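Local coordinates for protein Esterase/lipase (Lactobacillus rhamnosus, PDB 4N5I) that is an esterase or lipase of the alpha/beta-hydrolase superfamily that probably hydrolyses carboxylic ester bonds and here holds a lipid-like phosphinate ligand, at residues I70-G75 with M102-L107; G76-D81 with A204-K209. The protein carries 1 engineered substitution. All blocks are in the same frame, centred on the assembly; numbering follows the deposited sequence.

Contact 1: I70-G75 with M102-L107. With 2HD ((2R)-2,3-dibutoxypropyl (R)-octylphosphinate), chain B.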
loop_
_atom_site.group_PDB
_atom_site.type_symbol
_atom_site.label_atom_id
_atom_site.label_comp_id
_atom_site.label_asym_id
_atom_site.label_seq_id
_atom_site.Cartn_x
_atom_site.Cartn_y
_atom_site.Cartn_z
ATOM N N ILE A 70 6.722 4.512 2.805
ATOM C CA ILE A 70 5.430 4.529 3.474
ATOM C C ILE A 70 4.596 3.354 2.925
ATOM O O ILE A 70 4.354 3.246 1.695
ATOM C CB ILE A 70 4.687 5.826 3.141
ATOM C CG1 ILE A 70 5.524 7.017 3.573
ATOM C CG2 ILE A 70 3.267 5.755 3.698
ATOM C CD1 ILE A 70 4.957 8.334 3.184
ATOM N N ASP A 71 4.186 2.476 3.840
ATOM C CA ASP A 71 3.487 1.255 3.548
ATOM C C ASP A 71 2.030 1.313 3.980
ATOM O O ASP A 71 1.734 1.611 5.120
ATOM C CB ASP A 71 4.155 0.125 4.296
ATOM C CG ASP A 71 3.598 -1.218 3.944
ATOM O OD1 ASP A 71 3.511 -1.531 2.716
ATOM O OD2 ASP A 71 3.232 -1.968 4.908
ATOM N N ILE A 72 1.153 0.965 3.048
ATOM C CA ILE A 72 -0.291 0.748 3.273
ATOM C C ILE A 72 -0.606 -0.741 3.180
ATOM O O ILE A 72 -0.542 -1.345 2.095
ATOM C CB ILE A 72 -1.126 1.499 2.189
ATOM C CG1 ILE A 72 -0.650 2.972 2.108
ATOM C CG2 ILE A 72 -2.628 1.355 2.529
ATOM C CD1 ILE A 72 -1.295 3.788 0.989
ATOM N N HIS A 73 -0.959 -1.350 4.308
ATOM C CA HIS A 73 -1.197 -2.797 4.362
ATOM C C HIS A 73 -2.488 -3.203 3.671
ATOM O O HIS A 73 -3.364 -2.368 3.426
ATOM C CB HIS A 73 -1.258 -3.259 5.816
ATOM C CG HIS A 73 -2.504 -2.851 6.525
ATOM N ND1 HIS A 73 -3.671 -3.541 6.402
ATOM C CD2 HIS A 73 -2.770 -1.806 7.344
ATOM C CE1 HIS A 73 -4.595 -2.970 7.157
ATOM N NE2 HIS A 73 -4.071 -1.916 7.733
ATOM N N GLY A 74 -2.584 -4.481 3.382
ATOM C CA GLY A 74 -3.729 -5.080 2.739
ATOM C C GLY A 74 -4.637 -5.762 3.740
ATOM O O GLY A 74 -4.537 -5.535 4.958
ATOM N N GLY A 75 -5.541 -6.593 3.206
ATOM C CA GLY A 75 -6.582 -7.224 4.006
ATOM C C GLY A 75 -7.997 -6.946 3.523
ATOM O O GLY A 75 -8.934 -6.981 4.288
ATOM N N MET A 102 0.980 2.669 8.636
ATOM C CA MET A 102 -0.201 3.160 9.352
ATOM C C MET A 102 -1.351 2.181 9.441
ATOM O O MET A 102 -1.549 1.320 8.591
ATOM C CB MET A 102 -0.706 4.489 8.741
ATOM C CG MET A 102 -1.587 4.361 7.502
ATOM S SD MET A 102 -0.900 3.550 6.032
ATOM C CE MET A 102 0.296 4.801 5.625
ATOM N N GLY A 103 -2.140 2.343 10.491
ATOM C CA GLY A 103 -3.466 1.804 10.463
ATOM C C GLY A 103 -4.422 2.761 9.799
ATOM O O GLY A 103 -4.165 3.955 9.671
ATOM N N TYR A 104 -5.507 2.194 9.344
ATOM C CA TYR A 104 -6.681 2.894 8.880
ATOM C C TYR A 104 -7.966 2.149 9.326
ATOM O O TYR A 104 -7.956 0.920 9.543
ATOM C CB TYR A 104 -6.597 3.145 7.379
ATOM C CG TYR A 104 -6.394 1.907 6.585
ATOM C CD1 TYR A 104 -5.141 1.539 6.157
ATOM C CD2 TYR A 104 -7.447 1.089 6.268
ATOM C CE1 TYR A 104 -4.961 0.388 5.405
ATOM C CE2 TYR A 104 -7.244 -0.048 5.509
ATOM C CZ TYR A 104 -6.011 -0.392 5.082
ATOM O OH TYR A 104 -5.828 -1.587 4.336
ATOM N N ARG A 105 -9.016 2.919 9.654
ATOM C CA ARG A 105 -10.277 2.312 10.063
ATOM C C ARG A 105 -10.774 1.374 8.964
ATOM O O ARG A 105 -10.500 1.570 7.790
ATOM C CB ARG A 105 -11.334 3.355 10.452
ATOM C CG ARG A 105 -11.002 4.200 11.660
ATOM C CD ARG A 105 -11.785 5.503 11.676
ATOM N NE ARG A 105 -11.552 6.390 10.518
ATOM C CZ ARG A 105 -12.326 7.439 10.237
ATOM N NH1 ARG A 105 -13.310 7.767 11.042
ATOM N NH2 ARG A 105 -12.064 8.208 9.212
ATOM N N LEU A 106 -11.366 0.276 9.384
ATOM C CA LEU A 106 -11.821 -0.786 8.498
ATOM C C LEU A 106 -13.324 -0.704 8.119
ATOM O O LEU A 106 -14.162 -0.287 8.868
ATOM C CB LEU A 106 -11.618 -2.130 9.230
ATOM C CG LEU A 106 -10.175 -2.316 9.723
ATOM C CD1 LEU A 106 -10.016 -3.615 10.527
ATOM C CD2 LEU A 106 -9.196 -2.249 8.572
ATOM N N LEU A 107 -13.634 -1.230 6.963
ATOM C CA LEU A 107 -14.998 -1.437 6.558
ATOM C C LEU A 107 -15.482 -2.450 7.568
ATOM O O LEU A 107 -14.710 -3.266 8.000
ATOM C CB LEU A 107 -15.059 -2.034 5.172
ATOM C CG LEU A 107 -14.441 -1.293 3.995
ATOM C CD1 LEU A 107 -14.878 -1.932 2.673
ATOM C CD2 LEU A 107 -14.770 0.154 4.007
HETATM O O20 2HD B . -6.188 -7.152 0.476
HETATM P P9 2HD B . -6.163 -8.222 -0.645
HETATM C C8 2HD B . -7.527 -8.106 -1.820
HETATM C C7 2HD B . -8.767 -8.754 -1.278
HETATM C C6 2HD B . -9.992 -8.192 -2.048
HETATM C C5 2HD B . -11.130 -9.133 -1.736
HETATM C C4 2HD B . -12.219 -9.026 -2.772
HETATM C C3 2HD B . -13.321 -9.919 -2.245
HETATM C C2 2HD B . -14.252 -10.456 -3.334
HETATM C C1 2HD B . -15.282 -11.382 -2.711
HETATM O O10 2HD B . -6.007 -9.577 0.117
HETATM C C11 2HD B . -5.309 -10.541 -0.640
HETATM C C12 2HD B . -5.726 -11.986 -0.383
HETATM O O21 2HD B . -7.084 -12.198 -0.818
HETATM C C22 2HD B . -8.140 -12.222 0.156
HETATM C C23 2HD B . -8.986 -13.485 0.025
HETATM C C24 2HD B . -10.173 -13.412 0.993
HETATM C C25 2HD B . -11.459 -12.950 0.343
HETATM C C13 2HD B . -5.398 -12.307 1.079
HETATM O O14 2HD B . -3.983 -12.244 1.189
HETATM C C15 2HD B . -3.499 -12.652 2.466
HETATM C C16 2HD B . -3.744 -11.575 3.528
HETATM C C17 2HD B . -3.430 -10.169 3.017
HETATM C C18 2HD B . -3.612 -9.190 4.151
HETATM O O HOH W 1 0.013 0.156 6.580
HETATM O O HOH W 2 -5.854 -0.747 9.292
#
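The HGGG oxyanion-hole motif of an alpha/beta-hydrolase starts at His73, whose ring stacks on Tyr104 where the end of strand 66-72 meets the loop after strand 98-102. It is an offset stack, centroids of the His73 and Tyr104 rings 4.5 Å apart and planes only 8° from parallel, with the tyrosine hydroxyl over the rim of one imidazole face. Beyond the ring that hydroxyl reaches the backbone: Tyr104 OH donates to His73 O at 2.7 Å, from above the carbonyl plane. The imidazole is fixed in rotation at both nitrogens. His73 ND1 donates to Gly74 O at 2.6 Å, nearly in the ring plane, while NE2 is hydrogen-bonded to a water that accepts from Tyr104 N. Another water joins the backbones, donating to Asp71 O and Met102 O and accepting from His73 N. Met102, bent at chi2 (-60°) and chi3 (-68°), curls against the strand, its SD 3.4 Å from Asp71 O and its CE 3.7 Å from Ile70 CG2. Ile72 CG2 comes to 3.8 Å from Tyr104 CE1. Replacing His73 with an alanine would probably leave Tyr104 without its stacking partner and the Gly74 carbonyl without the ND1 donor, freeing that peptide to turn. The same peptide supplies Gly75 N, which donates to O20 of the phosphinate 2HD at 2.9 Å. The imidazole is thus placed as a second-shell group: its bond to Gly74 O probably orients the Gly74-Gly75 amide that faces O20, and may polarise it.

Contact 2: G76-D81 with A204-K209; sequences GWFYGD and AFYLDK. With 2HD ((2R)-2,3-dibutoxypropyl (R)-octylphosphinate), chain B.
O20 of the phosphinate 2HD is gripped by three backbone amides, and the bond from Gly76 N, 2.7 Å to O20 with an angle of 158° at the hydrogen, belongs to this contact; Gly75 and Ala147 supply the others, as expected of an oxyanion hole. Gly76 also meets the helix through its carbonyl: O of Gly76 lies 3.3 Å from Tyr206 CE2, at the edge of the tyrosine ring and near its plane. Tyr206 and Phe78 carry most of the contact. With CG anti to its carbonyl carbon (chi1 -86°), the Tyr206 ring leaves the helix toward the ligand and is covered on both faces. Over one face, 3.6 Å above the plane and over its centre, sits C3 of the octyl chain of 2HD. The opposite face receives the edge of Phe78 in a T-shaped pair, planes at 68°, with Phe78 CD1 3.6 Å from Tyr206 CE2. Trp77 comes in at the tyrosine's edge, CE3 of Trp77 being 3.9 Å from Tyr206 CD2, and its CZ3 also touches C6 of the octyl chain at 3.8 Å. Two aromatic side chains thus line the alkyl tail. Farther out, Phe78 CZ packs at 3.8 Å against Phe205 CE2 and also meets the aliphatic start of Lys209. The Tyr206 hydroxyl is hydrogen-bonded to Trp15, and Phe78 rests on Val11 and Trp15, both on helix 6-28. Trp77 in turn packs on helix 147-160, so the loop after strand 66-72 lies among that helix, helix 6-28 and helix 200-211.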
loop_
_atom_site.group_PDB
_atom_site.type_symbol
_atom_site.label_atom_id
_atom_site.label_comp_id
_atom_site.label_asym_id
_atom_site.label_seq_id
_atom_site.Cartn_x
_atom_site.Cartn_y
_atom_site.Cartn_z
ATOM N N GLY A 76 -8.183 -6.706 2.247
ATOM C CA GLY A 76 -9.552 -6.546 1.723
ATOM C C GLY A 76 -10.365 -5.422 2.303
ATOM O O GLY A 76 -11.597 -5.483 2.279
ATOM N N TRP A 77 -9.687 -4.379 2.819
ATOM C CA TRP A 77 -10.368 -3.204 3.417
ATOM C C TRP A 77 -11.139 -3.485 4.672
ATOM O O TRP A 77 -11.556 -2.526 5.371
ATOM C CB TRP A 77 -11.321 -2.506 2.412
ATOM C CG TRP A 77 -10.702 -2.174 1.047
ATOM C CD1 TRP A 77 -9.962 -1.068 0.748
ATOM C CD2 TRP A 77 -10.828 -2.919 -0.185
ATOM N NE1 TRP A 77 -9.542 -1.123 -0.573
ATOM C CE2 TRP A 77 -10.092 -2.229 -1.170
ATOM C CE3 TRP A 77 -11.462 -4.143 -0.547
ATOM C CZ2 TRP A 77 -10.009 -2.680 -2.518
ATOM C CZ3 TRP A 77 -11.349 -4.600 -1.847
ATOM C CH2 TRP A 77 -10.634 -3.881 -2.831
ATOM N N PHE A 78 -11.277 -4.780 5.011
ATOM C CA PHE A 78 -12.026 -5.205 6.219
ATOM C C PHE A 78 -11.099 -5.647 7.358
ATOM O O PHE A 78 -11.516 -5.894 8.511
ATOM C CB PHE A 78 -12.953 -6.391 5.868
ATOM C CG PHE A 78 -14.263 -6.008 5.261
ATOM C CD1 PHE A 78 -14.414 -5.881 3.892
ATOM C CD2 PHE A 78 -15.373 -5.858 6.054
ATOM C CE1 PHE A 78 -15.653 -5.576 3.342
ATOM C CE2 PHE A 78 -16.624 -5.493 5.513
ATOM C CZ PHE A 78 -16.755 -5.379 4.153
ATOM N N TYR A 79 -9.816 -5.795 7.053
ATOM C CA TYR A 79 -8.921 -6.488 8.008
ATOM C C TYR A 79 -7.516 -5.849 8.062
ATOM O O TYR A 79 -6.996 -5.315 7.050
ATOM C CB TYR A 79 -8.809 -8.002 7.639
ATOM C CG TYR A 79 -7.632 -8.770 8.236
ATOM C CD1 TYR A 79 -6.476 -9.002 7.489
ATOM C CD2 TYR A 79 -7.686 -9.283 9.523
ATOM C CE1 TYR A 79 -5.389 -9.693 8.013
ATOM C CE2 TYR A 79 -6.616 -9.947 10.094
ATOM C CZ TYR A 79 -5.452 -10.161 9.344
ATOM O OH TYR A 79 -4.374 -10.843 9.924
ATOM N N GLY A 80 -6.887 -5.950 9.226
ATOM C CA GLY A 80 -5.465 -5.608 9.389
ATOM C C GLY A 80 -5.334 -4.422 10.292
ATOM O O GLY A 80 -6.349 -3.844 10.727
ATOM N N ASP A 81 -4.100 -4.086 10.613
ATOM C CA ASP A 81 -3.739 -2.924 11.448
ATOM C C ASP A 81 -2.241 -2.589 11.183
ATOM O O ASP A 81 -1.606 -3.194 10.320
ATOM C CB ASP A 81 -3.995 -3.247 12.928
ATOM C CG ASP A 81 -3.237 -4.448 13.402
ATOM O OD1 ASP A 81 -2.111 -4.680 12.894
ATOM O OD2 ASP A 81 -3.827 -5.213 14.244
ATOM N N ALA A 204 -20.117 -7.804 -4.651
ATOM C CA ALA A 204 -20.996 -6.636 -4.691
ATOM C C ALA A 204 -21.092 -6.005 -3.297
ATOM O O ALA A 204 -21.094 -4.794 -3.180
ATOM C CB ALA A 204 -22.390 -6.983 -5.259
ATOM N N PHE A 205 -21.122 -6.836 -2.261
ATOM C CA PHE A 205 -21.142 -6.383 -0.886
ATOM C C PHE A 205 -19.876 -5.569 -0.477
ATOM O O PHE A 205 -20.004 -4.553 0.178
ATOM C CB PHE A 205 -21.357 -7.563 0.056
ATOM C CG PHE A 205 -21.305 -7.209 1.535
ATOM C CD1 PHE A 205 -22.430 -6.740 2.203
ATOM C CD2 PHE A 205 -20.105 -7.380 2.266
ATOM C CE1 PHE A 205 -22.396 -6.451 3.556
ATOM C CE2 PHE A 205 -20.069 -7.092 3.610
ATOM C CZ PHE A 205 -21.210 -6.627 4.261
ATOM N N TYR A 206 -18.689 -6.053 -0.820
ATOM C CA TYR A 206 -17.480 -5.275 -0.694
ATOM C C TYR A 206 -17.668 -3.884 -1.328
ATOM O O TYR A 206 -17.349 -2.878 -0.720
ATOM C CB TYR A 206 -16.306 -5.991 -1.372
ATOM C CG TYR A 206 -15.593 -7.009 -0.462
ATOM C CD1 TYR A 206 -16.188 -8.218 -0.147
ATOM C CD2 TYR A 206 -14.327 -6.748 0.082
ATOM C CE1 TYR A 206 -15.550 -9.169 0.677
ATOM C CE2 TYR A 206 -13.680 -7.700 0.903
ATOM C CZ TYR A 206 -14.298 -8.924 1.192
ATOM O OH TYR A 206 -13.710 -9.911 2.022
ATOM N N LEU A 207 -18.181 -3.847 -2.554
ATOM C CA LEU A 207 -18.270 -2.584 -3.314
ATOM C C LEU A 207 -19.228 -1.603 -2.672
ATOM O O LEU A 207 -18.963 -0.371 -2.645
ATOM C CB LEU A 207 -18.666 -2.861 -4.760
ATOM C CG LEU A 207 -17.652 -3.623 -5.597
ATOM C CD1 LEU A 207 -18.283 -3.866 -6.983
ATOM C CD2 LEU A 207 -16.372 -2.798 -5.719
ATOM N N ASP A 208 -20.311 -2.126 -2.118
ATOM C CA ASP A 208 -21.273 -1.272 -1.427
ATOM C C ASP A 208 -20.697 -0.723 -0.148
ATOM O O ASP A 208 -20.999 0.403 0.220
ATOM C CB ASP A 208 -22.552 -2.026 -1.071
ATOM C CG ASP A 208 -23.465 -2.252 -2.287
ATOM O OD1 ASP A 208 -23.214 -1.689 -3.393
ATOM O OD2 ASP A 208 -24.450 -3.029 -2.132
ATOM N N LYS A 209 -19.843 -1.500 0.529
ATOM C CA LYS A 209 -19.217 -1.023 1.753
ATOM C C LYS A 209 -18.138 0.010 1.478
ATOM O O LYS A 209 -17.961 0.947 2.277
ATOM C CB LYS A 209 -18.721 -2.192 2.641
ATOM C CG LYS A 209 -19.866 -3.086 3.158
ATOM C CD LYS A 209 -20.662 -2.330 4.231
ATOM C CE LYS A 209 -22.119 -2.703 4.420
ATOM N NZ LYS A 209 -22.920 -1.753 3.586
HETATM O O20 2HD B . -6.188 -7.152 0.476
HETATM P P9 2HD B . -6.163 -8.222 -0.645
HETATM C C8 2HD B . -7.527 -8.106 -1.820
HETATM C C7 2HD B . -8.767 -8.754 -1.278
HETATM C C6 2HD B . -9.992 -8.192 -2.048
HETATM C C5 2HD B . -11.130 -9.133 -1.736
HETATM C C4 2HD B . -12.219 -9.026 -2.772
HETATM C C3 2HD B . -13.321 -9.919 -2.245
HETATM C C2 2HD B . -14.252 -10.456 -3.334
HETATM C C1 2HD B . -15.282 -11.382 -2.711
HETATM O O10 2HD B . -6.007 -9.577 0.117
HETATM C C11 2HD B . -5.309 -10.541 -0.640
HETATM C C12 2HD B . -5.726 -11.986 -0.383
HETATM O O21 2HD B . -7.084 -12.198 -0.818
HETATM C C22 2HD B . -8.140 -12.222 0.156
HETATM C C23 2HD B . -8.986 -13.485 0.025
HETATM C C24 2HD B . -10.173 -13.412 0.993
HETATM C C25 2HD B . -11.459 -12.950 0.343
HETATM C C13 2HD B . -5.398 -12.307 1.079
HETATM O O14 2HD B . -3.983 -12.244 1.189
HETATM C C15 2HD B . -3.499 -12.652 2.466
HETATM C C16 2HD B . -3.744 -11.575 3.528
HETATM C C17 2HD B . -3.430 -10.169 3.017
HETATM C C18 2HD B . -3.612 -9.190 4.151
#

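Overall arrangement
Segments 70-75 and 76-81 run on from one another, from strand 66-72 into the following loop, each held by a different partner, and both contacts reach 2HD. Contact 1 lies deeper, about 8 Å from the chain centre against 15 Å for contact 2, and joins strand 66-72 to the loop leaving strand 98-102. Its chemistry mixes a ring stack and Met-Ile packing with carbonyl, imidazole and water hydrogen bonds. Contact 2, also mostly buried, joins the loop to peripheral helix 200-211 through aromatic and alkyl surfaces, with no hydrogen bond across. Contact 1 lies behind the probable oxyanion site, contact 2 beside the alkyl tail of 2HD. They meet where Leu107 N probably bonds to Trp77 O, 2.9 Å away.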